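Local structure of putative glycosyl hydrolase (Parabacteroides distasonis, 4QHZ) at residues 32-36 against 46-50; 99-105 against 163-169; 113-119 against 130-134; 123-127 against 170-175. The protein is probably a hydrolase acting on glycosides, assigned to the 3-keto-disaccharide hydrolase family, and binds magnesium. All coordinates share one frame; numbering follows the deposited sequence.

Contact 1: residues 32-36 against 46-50; sequences VVTPG and APSDA
S48 and T34 face each other where two loop segments run antiparallel without forming a regular strand; in the second, 46-50, P47 to A50 form a type I beta turn. The contact closes a short loop before strand 51-54 and packs on strand 237-245.

Two hydrogen bonds grip T34 from S48. The backbone N of S48 donates to T34 O over 2.8 Å, bent to 142° at the hydrogen, while S48 OG accepts from T34 N at 2.9 Å. With OG set between the backbone N and the carbonyl carbon (chi1 60°), the hydroxyl of S48 swings back to the T34 amide, so a single residue closes a ring on both backbone polar groups of T34, its N and its O. A water bound to T34 OG1 at 2.8 Å also reaches S48 OG, but that second bond is weak. The turn itself is closed by A50 N donating to P47 O.

The apolar part centres on V33. Its CG1 lies alongside the ring of P47, 3.6 Å from P47 CB, the two side chains pointing the same way. W242 and R244 of strand 237-245 lie against P47 too, and A156 of a second subunit packs on V33, which places this small cluster at a subunit interface.

D49 crosses V33 at about a right angle, its carboxylate lying against both methyl groups while R244 takes its charge in a salt bridge. V33 CG1 meets D49 OD1 and V33 CG2 meets D49 OD2, each at 3.6 Å.

Contact 2: residues 99-105 against 163-169; sequences MHIEWQV and GEWNVYD. With EDO (1,2-ethanediol), chain H.
Strands 99-104 and 165-169 run antiparallel, their axes 4.5 Å apart at closest, with I101 opposite Y168 and W103 opposite N166 as hydrogen-bonded pairs. On the face of H100, E102 and V167, H100 ND1 donates to D169 OD1 at 2.6 Å, meeting the oxygen from above the carboxylate plane. The other ring nitrogen, NE2, gives a nearly straight bond (176°) to the anti lone pair of E102 OE2. Gripped at both nitrogens, the imidazole is fixed in rotation; E102 is in turn salt-bridged to R239. D169 OD2 accepts from an ethanediol that also binds D169 of a second subunit.

These are neighbouring strands of the larger antiparallel sheet of a concanavalin-type beta fold. On the opposite face, W103 directs its edge at the face of Y168 in a T-shaped stack, planes at 74°, with NE1 3.5 Å above the tyrosine ring centre. N166 CB sits over the six-membered ring of W103, 3.7 Å from its centroid.

Back beside E102, Q104 CB rests 3.4 Å from the centroid of the W165 six-membered ring. An extended chain carries the Q104 amide over that indole, and NE2 donates to G163 O at 2.7 Å.

Contact 3: residues 113-119 against 130-134; sequences SQSRGNS and QVLDC. With MG (magnesium ion), chain I.
N118 and Q130 meet at a magnesium ion, where the loop 113-119 runs into an antiparallel beta bridge between S119 and V131, on neighbouring strands of the smaller sheet.

Metal bonds come first. N118 OD1 and Q130 OE1 each bind magnesium at 2.1 Å, and the carbonyl oxygen of S119 joins them at 2.2 Å. The two side-chain amides cross at about a right angle, planes 79° apart, and present their oxygens to the ion from different directions. Q130 gets there by a bend at chi2 (71°) that folds its amide back toward the loop; that amide also has a polar partner in G143. A water, E128 and Q227 complete the site. The cation probably offsets the repulsion among these crowded oxygens. N118 is steadied from behind: its ND2 donates to Q114 O, in the carbonyl plane and on a lone pair, leaving OD1 turned to the metal.

Backbone bonds fasten both ends of the bridge region. S119 N donates to V131 O and V131 N returns a longer bond to S119 O, each from above the carbonyl plane, while D133 N reaches R116 O at 3.0 Å.

L132 fills the inside of the loop: its CD1 packs against R116 O, S113 O and N118 CB.

At the far end R116 and D133 form a salt bridge. The arginine chain runs extended from CG to NE, and NH1 has a further partner in G111 O. A water accepts from R116 NH2 and donates to D133 OD2, the same oxygen that R116 NE reaches at 2.8 Å, from above the carboxylate plane.

Contact 4: residues 123-127 against 170-175; sequences LQGMY and IIYTAP
Y172 lies with Q124 at the edge of its ring, L123 over one face and Y127 meeting its hydroxyl. The phenol OH donates to Q124 OE1 at 2.6 Å, tilted 28° from the carbonyl plane; OE1 itself lies in the plane of the tyrosine ring. The Q124 side chain crosses Y172 at about a right angle, its amide turned 65° against the ring, and it is extended beyond CG, which brings the amide alongside the phenol. Q124 NE2 is taken by F94 O, so both ends of this buried amide are satisfied and its rotation is fixed.

L123 slides past Y172 in the opposite direction. Its CB sits over the ring face, offset toward the rim and 4.2 Å from the centroid, and CD1 comes to 3.6 Å from Y172 CD1. The other methyl, CD2, looks toward I170.

Y127 crosses Y172 at about a right angle as well and offers its edge: Y127 CE2 is 3.2 Å from Y172 OH, close to the plane of the Y127 ring. Its own hydroxyl turns away to H219 and Y183. A174 CB and P175 CD also pack against Q124 OE1, P175 CD at 3.4 Å.

The 123-127 turn carries a classic beta bulge, M126 and Y127 both facing L123, whose carbonyl oxygen accepts from both of their amides.

The contact thus lays the connection between strands 119-123 and 127-131 of the smaller sheet against strand 165-177 of the larger, with F97 of strand 97-104 against Y172 and P187 of strand 185-193 touching Y127, Y172 and P175.

How the contacts relate
From the N terminus, contact 1 comes first and closes a short loop ahead of strand 51-54, complete before the others open. Contact 2 then pairs strand 97-104 with strand 165-177, bridging a long excursion that contains the whole of contact 3, whose own short loop runs from 113-119 through strand 119-123 to strand 127-131. Contact 4 starts from the turn inside contact 3's loop and ends on strand 165-177 just past contact 2, so it crosses both. Contacts 2 and 4 touch through M99 N and I170 O. Contact 2 is internal to the larger sheet and contact 3 belongs to the metal-bearing smaller one; contact 4 joins the two, as does the touch of Y168 OH on Q130 O.

Contact 1: residues 32-36 against 46-50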
# COMPACT_ATOMS: atom_id res chain seq x y z
N VAL C 32 3.57 9.66 -26.55
CA VAL C 32 2.82 8.94 -27.56
C VAL C 32 3.53 7.63 -27.88
O VAL C 32 4.70 7.64 -28.25
CB VAL C 32 2.65 9.76 -28.86
CG1 VAL C 32 1.90 8.96 -29.91
CG2 VAL C 32 1.94 11.07 -28.56
N VAL C 33 2.81 6.53 -27.73
CA VAL C 33 3.31 5.20 -28.03
C VAL C 33 2.42 4.56 -29.07
O VAL C 33 1.20 4.61 -28.95
CB VAL C 33 3.30 4.32 -26.78
CG1 VAL C 33 3.65 2.88 -27.12
CG2 VAL C 33 4.27 4.88 -25.74
N THR C 34 3.02 4.02 -30.12
CA THR C 34 2.27 3.25 -31.10
C THR C 34 2.23 1.82 -30.59
O THR C 34 3.26 1.16 -30.52
CB THR C 34 2.92 3.29 -32.49
OG1 THR C 34 3.07 4.66 -32.90
CG2 THR C 34 2.07 2.54 -33.53
N PRO C 35 1.03 1.34 -30.22
CA PRO C 35 0.95 -0.01 -29.67
C PRO C 35 1.18 -1.08 -30.73
O PRO C 35 1.08 -0.79 -31.92
CB PRO C 35 -0.49 -0.09 -29.14
CG PRO C 35 -1.25 0.89 -29.94
CD PRO C 35 -0.29 1.98 -30.30
N GLY C 36 1.50 -2.29 -30.31
CA GLY C 36 1.64 -3.42 -31.23
C GLY C 36 0.29 -3.94 -31.69
O GLY C 36 -0.74 -3.33 -31.41
N ALA C 46 5.02 -6.04 -29.52
CA ALA C 46 5.71 -4.96 -28.82
C ALA C 46 5.23 -3.57 -29.25
O ALA C 46 5.12 -3.30 -30.44
CB ALA C 46 7.21 -5.07 -29.04
N PRO C 47 4.93 -2.69 -28.28
CA PRO C 47 4.67 -1.29 -28.61
C PRO C 47 5.97 -0.58 -28.99
O PRO C 47 7.05 -1.13 -28.78
CB PRO C 47 4.10 -0.70 -27.31
CG PRO C 47 4.49 -1.65 -26.23
CD PRO C 47 4.72 -2.99 -26.85
N SER C 48 5.84 0.62 -29.56
CA SER C 48 6.97 1.31 -30.20
C SER C 48 8.11 1.67 -29.24
O SER C 48 9.25 1.75 -29.66
CB SER C 48 6.48 2.57 -30.90
OG SER C 48 5.87 3.46 -29.97
N ASP C 49 7.80 1.86 -27.96
CA ASP C 49 8.82 2.19 -26.96
C ASP C 49 9.34 0.97 -26.18
O ASP C 49 10.12 1.12 -25.24
CB ASP C 49 8.27 3.23 -25.97
CG ASP C 49 7.19 2.67 -25.05
OD1 ASP C 49 6.58 1.63 -25.37
OD2 ASP C 49 6.95 3.29 -24.00
N ALA C 50 8.92 -0.23 -26.57
CA ALA C 50 9.35 -1.44 -25.86
C ALA C 50 10.68 -1.94 -26.40
O ALA C 50 11.00 -1.75 -27.58
CB ALA C 50 8.29 -2.52 -25.98
O HOH W 1 5.32 6.06 -32.09

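Contact 2: residues 99-105 against 163-169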
# COMPACT_ATOMS: atom_id res chain seq x y z
N MSE C 99 6.10 -6.34 -18.88
CA MSE C 99 6.67 -7.41 -19.68
C MSE C 99 5.64 -8.28 -20.32
O MSE C 99 4.59 -8.53 -19.73
CB MSE C 99 7.41 -8.31 -18.69
CG MSE C 99 8.76 -8.73 -19.18
SE MSE C 99 9.29 -10.26 -18.05
CE MSE C 99 9.40 -11.49 -19.58
N HIS C 100 5.94 -8.78 -21.52
CA HIS C 100 5.08 -9.72 -22.22
C HIS C 100 5.90 -10.94 -22.61
O HIS C 100 7.04 -10.81 -23.05
CB HIS C 100 4.47 -9.06 -23.45
CG HIS C 100 3.45 -9.90 -24.16
ND1 HIS C 100 2.10 -9.81 -23.91
CD2 HIS C 100 3.59 -10.84 -25.13
CE1 HIS C 100 1.45 -10.67 -24.68
NE2 HIS C 100 2.33 -11.30 -25.44
N ILE C 101 5.33 -12.13 -22.45
CA ILE C 101 6.02 -13.37 -22.81
C ILE C 101 4.99 -14.48 -23.03
O ILE C 101 4.06 -14.65 -22.25
CB ILE C 101 7.07 -13.78 -21.74
CG1 ILE C 101 7.79 -15.07 -22.14
CG2 ILE C 101 6.43 -13.96 -20.36
CD1 ILE C 101 9.04 -15.33 -21.33
N GLU C 102 5.19 -15.23 -24.11
CA GLU C 102 4.30 -16.32 -24.47
C GLU C 102 5.08 -17.62 -24.49
O GLU C 102 6.25 -17.64 -24.89
CB GLU C 102 3.66 -16.05 -25.84
CG GLU C 102 2.94 -14.71 -25.87
CD GLU C 102 2.14 -14.46 -27.14
OE1 GLU C 102 2.00 -15.38 -27.98
OE2 GLU C 102 1.65 -13.32 -27.28
N TRP C 103 4.45 -18.69 -24.02
CA TRP C 103 5.13 -19.98 -23.90
C TRP C 103 4.21 -21.15 -24.22
O TRP C 103 3.01 -21.13 -23.94
CB TRP C 103 5.74 -20.15 -22.51
CG TRP C 103 4.84 -19.87 -21.36
CD1 TRP C 103 4.58 -18.66 -20.80
CD2 TRP C 103 4.11 -20.83 -20.57
NE1 TRP C 103 3.71 -18.79 -19.74
CE2 TRP C 103 3.41 -20.11 -19.58
CE3 TRP C 103 3.96 -22.21 -20.63
CZ2 TRP C 103 2.58 -20.74 -18.64
CZ3 TRP C 103 3.13 -22.84 -19.71
CH2 TRP C 103 2.46 -22.10 -18.72
N GLN C 104 4.81 -22.18 -24.81
CA GLN C 104 4.09 -23.33 -25.33
C GLN C 104 4.62 -24.62 -24.73
O GLN C 104 5.81 -24.92 -24.85
CB GLN C 104 4.24 -23.38 -26.84
CG GLN C 104 3.45 -24.49 -27.52
CD GLN C 104 3.92 -24.71 -28.95
OE1 GLN C 104 5.11 -24.87 -29.20
NE2 GLN C 104 2.98 -24.70 -29.89
N VAL C 105 3.73 -25.38 -24.11
CA VAL C 105 4.05 -26.74 -23.71
C VAL C 105 3.89 -27.62 -24.95
O VAL C 105 2.86 -27.56 -25.61
CB VAL C 105 3.12 -27.23 -22.58
CG1 VAL C 105 3.51 -28.63 -22.13
CG2 VAL C 105 3.16 -26.26 -21.40
N GLY C 163 0.49 -27.39 -26.99
CA GLY C 163 0.39 -27.03 -28.39
C GLY C 163 -0.06 -25.59 -28.54
O GLY C 163 0.33 -24.92 -29.49
N GLU C 164 -0.88 -25.12 -27.60
CA GLU C 164 -1.38 -23.75 -27.63
C GLU C 164 -0.46 -22.84 -26.82
O GLU C 164 0.40 -23.31 -26.08
CB GLU C 164 -2.82 -23.69 -27.10
CG GLU C 164 -3.81 -24.42 -27.99
CD GLU C 164 -5.25 -24.35 -27.51
OE1 GLU C 164 -5.54 -23.63 -26.53
OE2 GLU C 164 -6.10 -25.03 -28.12
N TRP C 165 -0.62 -21.53 -26.99
CA TRP C 165 0.30 -20.56 -26.41
C TRP C 165 -0.30 -19.91 -25.17
O TRP C 165 -1.41 -19.35 -25.23
CB TRP C 165 0.68 -19.50 -27.45
CG TRP C 165 1.60 -20.06 -28.45
CD1 TRP C 165 1.27 -20.65 -29.64
CD2 TRP C 165 3.02 -20.17 -28.34
NE1 TRP C 165 2.40 -21.09 -30.29
CE2 TRP C 165 3.49 -20.81 -29.51
CE3 TRP C 165 3.95 -19.78 -27.36
CZ2 TRP C 165 4.84 -21.07 -29.73
CZ3 TRP C 165 5.29 -20.03 -27.59
CH2 TRP C 165 5.73 -20.67 -28.76
N ASN C 166 0.43 -19.99 -24.06
CA ASN C 166 0.03 -19.34 -22.82
C ASN C 166 0.66 -17.96 -22.74
O ASN C 166 1.88 -17.83 -22.85
CB ASN C 166 0.43 -20.19 -21.62
CG ASN C 166 -0.40 -21.44 -21.51
OD1 ASN C 166 -1.54 -21.41 -21.04
ND2 ASN C 166 0.15 -22.56 -21.98
N VAL C 167 -0.18 -16.95 -22.56
CA VAL C 167 0.25 -15.56 -22.67
C VAL C 167 0.39 -14.96 -21.28
O VAL C 167 -0.57 -14.94 -20.52
CB VAL C 167 -0.78 -14.75 -23.48
CG1 VAL C 167 -0.35 -13.29 -23.57
CG2 VAL C 167 -0.95 -15.34 -24.86
N TYR C 168 1.59 -14.47 -20.97
CA TYR C 168 1.81 -13.73 -19.73
C TYR C 168 1.95 -12.24 -20.02
O TYR C 168 2.69 -11.84 -20.93
CB TYR C 168 3.09 -14.19 -19.01
CG TYR C 168 3.00 -15.41 -18.10
CD1 TYR C 168 1.80 -16.07 -17.84
CD2 TYR C 168 4.15 -15.88 -17.47
CE1 TYR C 168 1.76 -17.18 -16.99
CE2 TYR C 168 4.12 -16.97 -16.62
CZ TYR C 168 2.93 -17.61 -16.37
OH TYR C 168 2.93 -18.70 -15.53
N ASP C 169 1.23 -11.43 -19.24
CA ASP C 169 1.50 -10.00 -19.13
C ASP C 169 1.82 -9.72 -17.67
O ASP C 169 1.07 -10.12 -16.78
CB ASP C 169 0.31 -9.18 -19.63
CG ASP C 169 0.22 -9.18 -21.14
OD1 ASP C 169 1.13 -8.61 -21.78
OD2 ASP C 169 -0.74 -9.76 -21.70
C1 EDO H . -4.02 -8.60 -21.10
O1 EDO H . -3.18 -9.73 -20.81
C2 EDO H . -3.16 -7.52 -21.74
O2 EDO H . -3.91 -6.30 -21.80
O HOH W 2 2.51 -6.71 -20.28
O HOH W 3 0.96 -24.90 -23.83

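Contact 3: residues 113-119 against 130-134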
# COMPACT_ATOMS: atom_id res chain seq x y z
N SER C 113 3.59 -33.21 -11.87
CA SER C 113 3.85 -32.20 -10.85
C SER C 113 4.89 -31.19 -11.35
O SER C 113 4.73 -30.65 -12.45
CB SER C 113 4.26 -32.87 -9.53
OG SER C 113 4.29 -31.93 -8.46
N GLN C 114 5.94 -30.95 -10.57
CA GLN C 114 6.97 -29.96 -10.93
C GLN C 114 7.89 -30.40 -12.07
O GLN C 114 8.69 -29.60 -12.55
CB GLN C 114 7.83 -29.62 -9.71
CG GLN C 114 7.06 -28.99 -8.56
CD GLN C 114 6.62 -27.56 -8.86
OE1 GLN C 114 7.43 -26.71 -9.21
NE2 GLN C 114 5.33 -27.29 -8.70
N SER C 115 7.76 -31.65 -12.54
CA SER C 115 8.62 -32.16 -13.60
C SER C 115 7.91 -32.26 -14.95
O SER C 115 8.19 -33.16 -15.74
CB SER C 115 9.17 -33.54 -13.19
OG SER C 115 9.94 -33.43 -12.01
N ARG C 116 7.01 -31.32 -15.22
CA ARG C 116 6.24 -31.33 -16.45
C ARG C 116 6.16 -29.92 -17.05
O ARG C 116 5.26 -29.15 -16.73
CB ARG C 116 4.83 -31.87 -16.19
CG ARG C 116 4.02 -32.16 -17.45
CD ARG C 116 2.54 -32.26 -17.13
NE ARG C 116 1.69 -32.47 -18.30
CZ ARG C 116 1.46 -33.64 -18.88
NH1 ARG C 116 2.03 -34.75 -18.45
NH2 ARG C 116 0.65 -33.69 -19.93
N GLY C 117 7.11 -29.61 -17.93
CA GLY C 117 7.14 -28.30 -18.57
C GLY C 117 7.51 -27.17 -17.62
O GLY C 117 6.98 -26.06 -17.73
N ASN C 118 8.43 -27.45 -16.70
CA ASN C 118 8.86 -26.46 -15.71
C ASN C 118 9.89 -25.50 -16.30
O ASN C 118 10.94 -25.92 -16.78
CB ASN C 118 9.45 -27.15 -14.48
CG ASN C 118 9.60 -26.22 -13.27
OD1 ASN C 118 9.74 -25.00 -13.40
ND2 ASN C 118 9.56 -26.81 -12.08
N SER C 119 9.55 -24.21 -16.29
CA SER C 119 10.51 -23.14 -16.51
C SER C 119 10.16 -22.04 -15.52
O SER C 119 9.58 -22.32 -14.47
CB SER C 119 10.47 -22.65 -17.96
OG SER C 119 11.47 -21.66 -18.19
N GLN C 130 6.41 -18.67 -11.75
CA GLN C 130 6.49 -20.07 -12.18
C GLN C 130 5.87 -20.27 -13.56
O GLN C 130 4.83 -19.71 -13.88
CB GLN C 130 5.80 -20.98 -11.16
CG GLN C 130 5.73 -22.46 -11.53
CD GLN C 130 7.09 -23.16 -11.48
OE1 GLN C 130 8.04 -22.76 -12.15
NE2 GLN C 130 7.17 -24.23 -10.69
N VAL C 131 6.56 -21.07 -14.37
CA VAL C 131 6.03 -21.60 -15.61
C VAL C 131 6.00 -23.12 -15.49
O VAL C 131 6.98 -23.74 -15.08
CB VAL C 131 6.89 -21.16 -16.81
CG1 VAL C 131 6.54 -21.96 -18.06
CG2 VAL C 131 6.71 -19.67 -17.05
N LEU C 132 4.86 -23.71 -15.81
CA LEU C 132 4.64 -25.15 -15.64
C LEU C 132 3.41 -25.58 -16.42
O LEU C 132 2.47 -24.80 -16.59
CB LEU C 132 4.45 -25.47 -14.16
CG LEU C 132 4.47 -26.93 -13.71
CD1 LEU C 132 5.83 -27.57 -13.96
CD2 LEU C 132 4.12 -27.01 -12.23
N ASP C 133 3.41 -26.82 -16.90
CA ASP C 133 2.20 -27.36 -17.50
C ASP C 133 1.25 -27.84 -16.42
O ASP C 133 1.39 -28.96 -15.91
CB ASP C 133 2.49 -28.51 -18.47
CG ASP C 133 1.22 -28.99 -19.17
OD1 ASP C 133 0.22 -28.26 -19.15
OD2 ASP C 133 1.23 -30.11 -19.73
N CYS C 134 0.27 -27.01 -16.08
CA CYS C 134 -0.74 -27.39 -15.10
C CYS C 134 -2.10 -27.68 -15.77
O CYS C 134 -3.15 -27.60 -15.12
CB CYS C 134 -0.85 -26.30 -14.03
SG CYS C 134 0.56 -26.34 -12.91
MG MG I . 10.11 -23.18 -12.50
O HOH W 4 -1.16 -31.19 -20.05
O HOH W 5 10.42 -23.61 -10.61

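Contact 4: residues 123-127 against 170-175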
# COMPACT_ATOMS: atom_id res chain seq x y z
N LEU C 123 12.26 -12.39 -12.02
CA LEU C 123 12.18 -10.94 -12.11
C LEU C 123 13.37 -10.32 -11.38
O LEU C 123 13.60 -10.62 -10.22
CB LEU C 123 10.86 -10.44 -11.51
CG LEU C 123 9.61 -11.13 -12.07
CD1 LEU C 123 8.37 -10.71 -11.29
CD2 LEU C 123 9.43 -10.83 -13.56
N GLN C 124 14.12 -9.48 -12.10
CA GLN C 124 15.43 -8.97 -11.65
C GLN C 124 16.38 -10.10 -11.22
O GLN C 124 17.30 -9.86 -10.45
CB GLN C 124 15.26 -7.96 -10.52
CG GLN C 124 14.42 -6.75 -10.89
CD GLN C 124 14.46 -5.68 -9.82
OE1 GLN C 124 13.89 -5.84 -8.75
NE2 GLN C 124 15.14 -4.58 -10.11
N GLY C 125 16.17 -11.30 -11.74
CA GLY C 125 16.99 -12.46 -11.41
C GLY C 125 16.76 -13.05 -10.03
O GLY C 125 17.46 -13.96 -9.64
N MSE C 126 15.76 -12.54 -9.29
CA MSE C 126 15.57 -12.95 -7.88
C MSE C 126 14.24 -13.60 -7.59
O MSE C 126 14.15 -14.42 -6.68
CB MSE C 126 15.63 -11.73 -6.96
CG MSE C 126 16.85 -10.84 -7.13
SE MSE C 126 18.49 -11.83 -6.72
CE MSE C 126 18.60 -11.42 -4.79
N TYR C 127 13.19 -13.26 -8.34
CA TYR C 127 11.83 -13.62 -7.95
C TYR C 127 11.11 -14.38 -9.07
O TYR C 127 10.70 -13.79 -10.07
CB TYR C 127 11.04 -12.35 -7.57
CG TYR C 127 11.82 -11.39 -6.69
CD1 TYR C 127 12.21 -11.76 -5.40
CD2 TYR C 127 12.15 -10.11 -7.13
CE1 TYR C 127 12.92 -10.89 -4.59
CE2 TYR C 127 12.86 -9.24 -6.32
CZ TYR C 127 13.24 -9.63 -5.05
OH TYR C 127 13.95 -8.77 -4.25
N ILE C 170 2.95 -9.06 -17.44
CA ILE C 170 3.52 -8.91 -16.11
C ILE C 170 3.84 -7.44 -15.85
O ILE C 170 4.48 -6.80 -16.68
CB ILE C 170 4.79 -9.75 -15.96
CG1 ILE C 170 4.45 -11.24 -16.03
CG2 ILE C 170 5.51 -9.42 -14.65
CD1 ILE C 170 5.65 -12.16 -16.18
N ILE C 171 3.38 -6.92 -14.72
CA ILE C 171 3.69 -5.55 -14.31
C ILE C 171 4.42 -5.64 -12.99
O ILE C 171 3.89 -6.21 -12.03
CB ILE C 171 2.42 -4.69 -14.16
CG1 ILE C 171 1.57 -4.76 -15.43
CG2 ILE C 171 2.80 -3.25 -13.84
CD1 ILE C 171 0.21 -4.09 -15.31
N TYR C 172 5.62 -5.08 -12.94
CA TYR C 172 6.53 -5.26 -11.82
C TYR C 172 7.06 -3.93 -11.28
O TYR C 172 7.50 -3.07 -12.05
CB TYR C 172 7.71 -6.13 -12.25
CG TYR C 172 8.75 -6.36 -11.18
CD1 TYR C 172 8.55 -7.30 -10.18
CD2 TYR C 172 9.94 -5.64 -11.18
CE1 TYR C 172 9.51 -7.53 -9.21
CE2 TYR C 172 10.90 -5.85 -10.21
CZ TYR C 172 10.69 -6.79 -9.23
OH TYR C 172 11.64 -7.00 -8.27
N THR C 173 7.01 -3.80 -9.96
CA THR C 173 7.59 -2.68 -9.25
C THR C 173 8.74 -3.23 -8.41
O THR C 173 8.54 -4.13 -7.59
CB THR C 173 6.55 -1.99 -8.36
OG1 THR C 173 5.42 -1.61 -9.16
CG2 THR C 173 7.13 -0.76 -7.69
N ALA C 174 9.93 -2.69 -8.62
CA ALA C 174 11.14 -3.14 -7.93
C ALA C 174 11.13 -2.69 -6.48
O ALA C 174 10.48 -1.70 -6.14
CB ALA C 174 12.38 -2.63 -8.63
N PRO C 175 11.84 -3.42 -5.60
CA PRO C 175 11.92 -3.03 -4.21
C PRO C 175 12.94 -1.91 -4.03
O PRO C 175 13.71 -1.64 -4.94
CB PRO C 175 12.44 -4.29 -3.53
CG PRO C 175 13.31 -4.92 -4.56
CD PRO C 175 12.64 -4.64 -5.88